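Local coordinates for OBG-type G domain-containing protein (Pyrococcus horikoshii, PDB 2E87) that probably binds GTP as an Obg-type G protein and holds guanosine diphosphate in this crystal, its cellular role being unknown, at residues Lys289-Asp294 and Ala317-Gly322; Val170-Ala173 and Gly179-Thr182. All coordinates share one frame; numbering follows the deposited sequence.

Interaction 1 (Lys289-Asp294 and Ala317-Gly322); sequences KIDVAD and ALKGTG. With GDP (guanosine-5'-diphosphate), chain F.
Ile290 and Thr321 meet beside the guanine pocket where two specificity loops of the G-domain fold converge, the NKxD motif (G4), which includes Lys289 and Asp291, and the SAL segment (G5), which includes Ala317 and Leu318. The apolar contact is small: Ile290 CD1 lies 3.8 Å from Thr321 CG2. Charge adds a loose attraction, since Asp291 OD2 and Lys319 NZ stand 4.3 Å apart, too far for a salt bridge.

No hydrogen bond crosses between the loops; the base joins them. Leu318 lies over one face, with CB 3.4 Å from GDP C6, and the aliphatic chain of Lys289 lies along the other, bent at chi2 (89°) to follow the rings, with CE 3.7 Å from GDP C4. Its NZ ends in a salt bridge to Asp255. Shortening Lys289 to an alanine is likely to strip that face of its aliphatic cover and leave Asp255 without this mate.

Polar recognition is read at the base edge. Leu318 N donates almost straight to GDP O6 (3.2 Å), whereas the Asp291 carboxylate accepts two N-H groups, as guanine but not adenine offers: GDP N2 reaches OD2 on a bent path (137°), and GDP N1 reaches OD1 at 2.7 Å, nearly straight (173°).

Interaction 2 (Val170-Ala173 and Gly179-Thr182); sequences VVIA and GKST. With GDP (guanosine-5'-diphosphate), chain F.
GDP O2B, an oxygen of the beta-phosphate, is gripped by three donors: Lys180 N at 2.9 Å, Lys180 NZ at 3.0 Å, and Gly179 N, which shares its hydrogen with the bridging GDP O3A. This is the P-loop (Walker A) of the G domain, joining strand 169-173 to the helix that begins at Lys180.

The lysine side chain bridges strand and nucleotide. Its stem runs past Ile172 in the opposing direction, Lys180 CG lying 3.7 Å from Ile172 CG2, and Lys180 CD then passes 3.5 Å from Ile172 O. Turns about the CG-CD and CD-CE bonds, chi3 and chi4 both near -64°, bring NZ round to the phosphate, where it also donates to Gly174 O. A long, flexible, cationic residue suits this path, and a branched aliphatic one suits the buried strand that supports it. Gly179 fits because a CB at its backbone angles would strike the preceding carbonyl oxygen.

The two residues that follow hold GDP O3B of the beta-phosphate and O1A of the alpha-phosphate. Ser181 N points almost straight (175°) at GDP O3B, 2.8 Å away, and Ser181 OG sits between GDP O3B and O1A. Thr182 grips GDP O1A twice, from its N and from OG1 (2.8 Å). Short hydroxyl side chains suit places so close to the phosphates.

With backbone N-H groups at a helix start, hydroxyls and one ammonium directed at the diphosphate, its negative charge is probably stabilised by many donors at once, and the path of the loop probably matters as much as its side chains.

From the N terminus, interaction 2 comes first: strand 169-173 leads through the five residues of the phosphate loop into helix 180-187, and the contact closes that short loop at the middle of the sheet. Interaction 1 opens much later, closing the 22-residue excursion between 289-294 and 317-322, which runs through helix 295-307 and strand 313-314 at the sheet's outer edge. The two loops follow one another in series, neither nested nor crossed. Their centres are about 15 Å apart, bridged by GDP, whose diphosphate is held in interaction 2 and whose base is held mainly in interaction 1. They also touch directly, Thr182 CG2 packing 3.4 Å from Ala317 CB.

Interaction 1 (Lys289-Asp294 and Ala317-Gly322)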
loop_
_atom_site.group_PDB
_atom_site.type_symbol
_atom_site.label_atom_id
_atom_site.label_comp_id
_atom_site.label_asym_id
_atom_site.label_seq_id
_atom_site.Cartn_x
_atom_site.Cartn_y
_atom_site.Cartn_z
ATOM N N LYS A 289 -15.419 -30.942 -5.108
ATOM C CA LYS A 289 -15.421 -32.090 -6.019
ATOM C C LYS A 289 -16.239 -33.290 -5.494
ATOM O O LYS A 289 -15.881 -34.435 -5.752
ATOM C CB LYS A 289 -13.984 -32.571 -6.307
ATOM C CG LYS A 289 -13.253 -31.875 -7.448
ATOM C CD LYS A 289 -12.497 -30.658 -6.977
ATOM C CE LYS A 289 -11.682 -30.052 -8.117
ATOM N NZ LYS A 289 -10.515 -30.892 -8.507
ATOM N N ILE A 290 -17.321 -33.048 -4.760
ATOM C CA ILE A 290 -18.112 -34.171 -4.261
ATOM C C ILE A 290 -18.802 -34.930 -5.401
ATOM O O ILE A 290 -19.200 -36.083 -5.233
ATOM C CB ILE A 290 -19.198 -33.721 -3.263
ATOM C CG1 ILE A 290 -20.140 -32.714 -3.926
ATOM C CG2 ILE A 290 -18.556 -33.146 -2.027
ATOM C CD1 ILE A 290 -21.244 -32.239 -3.015
ATOM N N ASP A 291 -18.935 -34.280 -6.556
ATOM C CA ASP A 291 -19.581 -34.880 -7.724
ATOM C C ASP A 291 -18.721 -35.939 -8.421
ATOM O O ASP A 291 -19.221 -36.720 -9.232
ATOM C CB ASP A 291 -19.948 -33.787 -8.737
ATOM C CG ASP A 291 -18.728 -33.035 -9.253
ATOM O OD1 ASP A 291 -18.005 -32.447 -8.425
ATOM O OD2 ASP A 291 -18.487 -33.029 -10.480
ATOM N N VAL A 292 -17.431 -35.963 -8.104
ATOM C CA VAL A 292 -16.514 -36.912 -8.724
ATOM C C VAL A 292 -15.618 -37.583 -7.681
ATOM O O VAL A 292 -14.818 -38.458 -8.002
ATOM C CB VAL A 292 -15.634 -36.198 -9.791
ATOM C CG1 VAL A 292 -14.765 -37.194 -10.514
ATOM C CG2 VAL A 292 -16.519 -35.481 -10.797
ATOM N N ALA A 293 -15.772 -37.184 -6.425
ATOM C CA ALA A 293 -14.963 -37.740 -5.348
ATOM C C ALA A 293 -15.416 -39.135 -4.916
ATOM O O ALA A 293 -16.586 -39.496 -5.068
ATOM C CB ALA A 293 -14.980 -36.791 -4.148
ATOM N N ASP A 294 -14.473 -39.910 -4.385
ATOM C CA ASP A 294 -14.744 -41.260 -3.899
ATOM C C ASP A 294 -15.052 -41.210 -2.405
ATOM O O ASP A 294 -14.281 -40.651 -1.627
ATOM C CB ASP A 294 -13.536 -42.180 -4.126
ATOM C CG ASP A 294 -13.382 -42.610 -5.578
ATOM O OD1 ASP A 294 -14.346 -43.169 -6.145
ATOM O OD2 ASP A 294 -12.291 -42.397 -6.151
ATOM N N ALA A 317 -18.227 -26.906 -6.529
ATOM C CA ALA A 317 -18.131 -25.566 -7.085
ATOM C C ALA A 317 -18.555 -25.523 -8.552
ATOM O O ALA A 317 -19.159 -24.548 -9.007
ATOM C CB ALA A 317 -16.694 -25.040 -6.935
ATOM N N LEU A 318 -18.244 -26.587 -9.286
ATOM C CA LEU A 318 -18.575 -26.644 -10.702
ATOM C C LEU A 318 -20.074 -26.735 -10.965
ATOM O O LEU A 318 -20.602 -26.024 -11.819
ATOM C CB LEU A 318 -17.876 -27.833 -11.370
ATOM C CG LEU A 318 -17.220 -27.579 -12.736
ATOM C CD1 LEU A 318 -16.741 -28.899 -13.311
ATOM C CD2 LEU A 318 -18.203 -26.923 -13.693
ATOM N N LYS A 319 -20.761 -27.599 -10.226
ATOM C CA LYS A 319 -22.185 -27.780 -10.436
ATOM C C LYS A 319 -23.127 -26.997 -9.529
ATOM O O LYS A 319 -24.345 -27.143 -9.634
ATOM C CB LYS A 319 -22.518 -29.267 -10.373
ATOM C CG LYS A 319 -21.906 -30.049 -11.513
ATOM C CD LYS A 319 -22.377 -31.481 -11.484
ATOM C CE LYS A 319 -21.871 -32.252 -12.680
ATOM N NZ LYS A 319 -22.241 -33.685 -12.546
ATOM N N GLY A 320 -22.584 -26.166 -8.644
ATOM C CA GLY A 320 -23.442 -25.382 -7.775
ATOM C C GLY A 320 -24.008 -26.125 -6.582
ATOM O O GLY A 320 -24.746 -25.544 -5.777
ATOM N N THR A 321 -23.671 -27.406 -6.461
ATOM C CA THR A 321 -24.143 -28.220 -5.342
ATOM C C THR A 321 -23.515 -27.683 -4.046
ATOM O O THR A 321 -22.302 -27.785 -3.858
ATOM C CB THR A 321 -23.726 -29.726 -5.508
ATOM O OG1 THR A 321 -24.112 -30.210 -6.802
ATOM C CG2 THR A 321 -24.395 -30.596 -4.444
ATOM N N GLY A 322 -24.323 -27.092 -3.166
ATOM C CA GLY A 322 -23.791 -26.601 -1.903
ATOM C C GLY A 322 -23.300 -25.160 -1.832
ATOM O O GLY A 322 -23.074 -24.648 -0.735
HETATM P PB GDP F . -7.867 -23.200 -8.335
HETATM O O1B GDP F . -6.542 -23.412 -9.041
HETATM O O2B GDP F . -7.840 -23.768 -6.819
HETATM O O3B GDP F . -8.609 -21.883 -8.588
HETATM O O3A GDP F . -8.802 -24.269 -9.060
HETATM P PA GDP F . -9.943 -24.039 -10.181
HETATM O O1A GDP F . -11.036 -23.165 -9.673
HETATM O O2A GDP F . -9.257 -23.390 -11.497
HETATM O "O5'" GDP F . -10.545 -25.493 -10.511
HETATM C "C5'" GDP F . -9.488 -26.317 -11.039
HETATM C "C4'" GDP F . -10.080 -27.391 -11.970
HETATM O "O4'" GDP F . -11.077 -28.191 -11.229
HETATM C "C3'" GDP F . -10.866 -26.846 -13.164
HETATM O "O3'" GDP F . -10.790 -27.275 -14.526
HETATM C "C2'" GDP F . -12.280 -26.664 -12.579
HETATM O "O2'" GDP F . -13.215 -26.747 -13.673
HETATM C "C1'" GDP F . -12.400 -27.994 -11.865
HETATM N N9 GDP F . -13.433 -27.991 -10.818
HETATM C C8 GDP F . -13.743 -26.974 -9.952
HETATM N N7 GDP F . -14.719 -27.335 -9.162
HETATM C C5 GDP F . -15.095 -28.602 -9.466
HETATM C C6 GDP F . -16.089 -29.514 -8.961
HETATM O O6 GDP F . -16.834 -29.190 -8.041
HETATM N N1 GDP F . -16.179 -30.761 -9.536
HETATM C C2 GDP F . -15.335 -31.131 -10.578
HETATM N N2 GDP F . -15.449 -32.377 -11.131
HETATM N N3 GDP F . -14.421 -30.296 -11.053
HETATM C C4 GDP F . -14.267 -29.039 -10.534
#

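Interaction 2 (Val170-Ala173 and Gly179-Thr182)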
loop_
_atom_site.group_PDB
_atom_site.type_symbol
_atom_site.label_atom_id
_atom_site.label_comp_id
_atom_site.label_asym_id
_atom_site.label_seq_id
_atom_site.Cartn_x
_atom_site.Cartn_y
_atom_site.Cartn_z
ATOM N N VAL A 170 -13.504 -12.440 2.463
ATOM C CA VAL A 170 -13.334 -13.878 2.567
ATOM C C VAL A 170 -12.102 -14.218 1.726
ATOM O O VAL A 170 -11.983 -13.784 0.572
ATOM C CB VAL A 170 -14.535 -14.661 1.996
ATOM C CG1 VAL A 170 -14.235 -16.158 2.067
ATOM C CG2 VAL A 170 -15.796 -14.350 2.789
ATOM N N VAL A 171 -11.191 -14.987 2.313
ATOM C CA VAL A 171 -9.957 -15.406 1.649
ATOM C C VAL A 171 -10.032 -16.914 1.390
ATOM O O VAL A 171 -10.122 -17.703 2.328
ATOM C CB VAL A 171 -8.715 -15.084 2.541
ATOM C CG1 VAL A 171 -7.454 -15.554 1.882
ATOM C CG2 VAL A 171 -8.634 -13.582 2.804
ATOM N N ILE A 172 -10.003 -17.297 0.112
ATOM C CA ILE A 172 -10.077 -18.696 -0.295
ATOM C C ILE A 172 -8.683 -19.316 -0.493
ATOM O O ILE A 172 -7.899 -18.844 -1.314
ATOM C CB ILE A 172 -10.912 -18.839 -1.601
ATOM C CG1 ILE A 172 -12.309 -18.266 -1.386
ATOM C CG2 ILE A 172 -11.024 -20.315 -2.012
ATOM C CD1 ILE A 172 -13.129 -18.136 -2.681
ATOM N N ALA A 173 -8.398 -20.376 0.271
ATOM C CA ALA A 173 -7.100 -21.067 0.226
ATOM C C ALA A 173 -7.192 -22.539 -0.228
ATOM O O ALA A 173 -8.283 -23.107 -0.360
ATOM C CB ALA A 173 -6.437 -20.995 1.602
ATOM N N GLY A 179 -10.194 -25.763 -6.930
ATOM C CA GLY A 179 -11.458 -25.088 -7.178
ATOM C C GLY A 179 -11.633 -23.713 -6.555
ATOM O O GLY A 179 -12.752 -23.202 -6.477
ATOM N N LYS A 180 -10.540 -23.106 -6.119
ATOM C CA LYS A 180 -10.596 -21.793 -5.501
ATOM C C LYS A 180 -11.309 -20.746 -6.360
ATOM O O LYS A 180 -12.287 -20.143 -5.916
ATOM C CB LYS A 180 -9.182 -21.313 -5.149
ATOM C CG LYS A 180 -8.502 -22.159 -4.083
ATOM C CD LYS A 180 -7.244 -21.471 -3.522
ATOM C CE LYS A 180 -6.162 -21.284 -4.589
ATOM N NZ LYS A 180 -5.656 -22.600 -5.089
ATOM N N SER A 181 -10.831 -20.527 -7.582
ATOM C CA SER A 181 -11.449 -19.528 -8.455
ATOM C C SER A 181 -12.853 -19.936 -8.909
ATOM O O SER A 181 -13.723 -19.086 -9.099
ATOM C CB SER A 181 -10.572 -19.271 -9.675
ATOM O OG SER A 181 -10.413 -20.449 -10.434
ATOM N N THR A 182 -13.069 -21.237 -9.082
ATOM C CA THR A 182 -14.372 -21.724 -9.490
ATOM C C THR A 182 -15.349 -21.339 -8.402
ATOM O O THR A 182 -16.460 -20.905 -8.691
ATOM C CB THR A 182 -14.391 -23.273 -9.677
ATOM O OG1 THR A 182 -13.524 -23.632 -10.758
ATOM C CG2 THR A 182 -15.814 -23.774 -10.000
HETATM P PB GDP F . -7.867 -23.200 -8.335
HETATM O O1B GDP F . -6.542 -23.412 -9.041
HETATM O O2B GDP F . -7.840 -23.768 -6.819
HETATM O O3B GDP F . -8.609 -21.883 -8.588
HETATM O O3A GDP F . -8.802 -24.269 -9.060
HETATM P PA GDP F . -9.943 -24.039 -10.181
HETATM O O1A GDP F . -11.036 -23.165 -9.673
HETATM O O2A GDP F . -9.257 -23.390 -11.497
HETATM O "O5'" GDP F . -10.545 -25.493 -10.511
HETATM C "C5'" GDP F . -9.488 -26.317 -11.039
HETATM C "C4'" GDP F . -10.080 -27.391 -11.970
HETATM O "O4'" GDP F . -11.077 -28.191 -11.229
HETATM C "C3'" GDP F . -10.866 -26.846 -13.164
HETATM O "O3'" GDP F . -10.790 -27.275 -14.526
HETATM C "C2'" GDP F . -12.280 -26.664 -12.579
HETATM O "O2'" GDP F . -13.215 -26.747 -13.673
HETATM C "C1'" GDP F . -12.400 -27.994 -11.865
HETATM N N9 GDP F . -13.433 -27.991 -10.818
HETATM C C8 GDP F . -13.743 -26.974 -9.952
HETATM N N7 GDP F . -14.719 -27.335 -9.162
HETATM C C5 GDP F . -15.095 -28.602 -9.466
HETATM C C6 GDP F . -16.089 -29.514 -8.961
HETATM O O6 GDP F . -16.834 -29.190 -8.041
HETATM N N1 GDP F . -16.179 -30.761 -9.536
HETATM C C2 GDP F . -15.335 -31.131 -10.578
HETATM N N2 GDP F . -15.449 -32.377 -11.131
HETATM N N3 GDP F . -14.421 -30.296 -11.053
HETATM C C4 GDP F . -14.267 -29.039 -10.534
#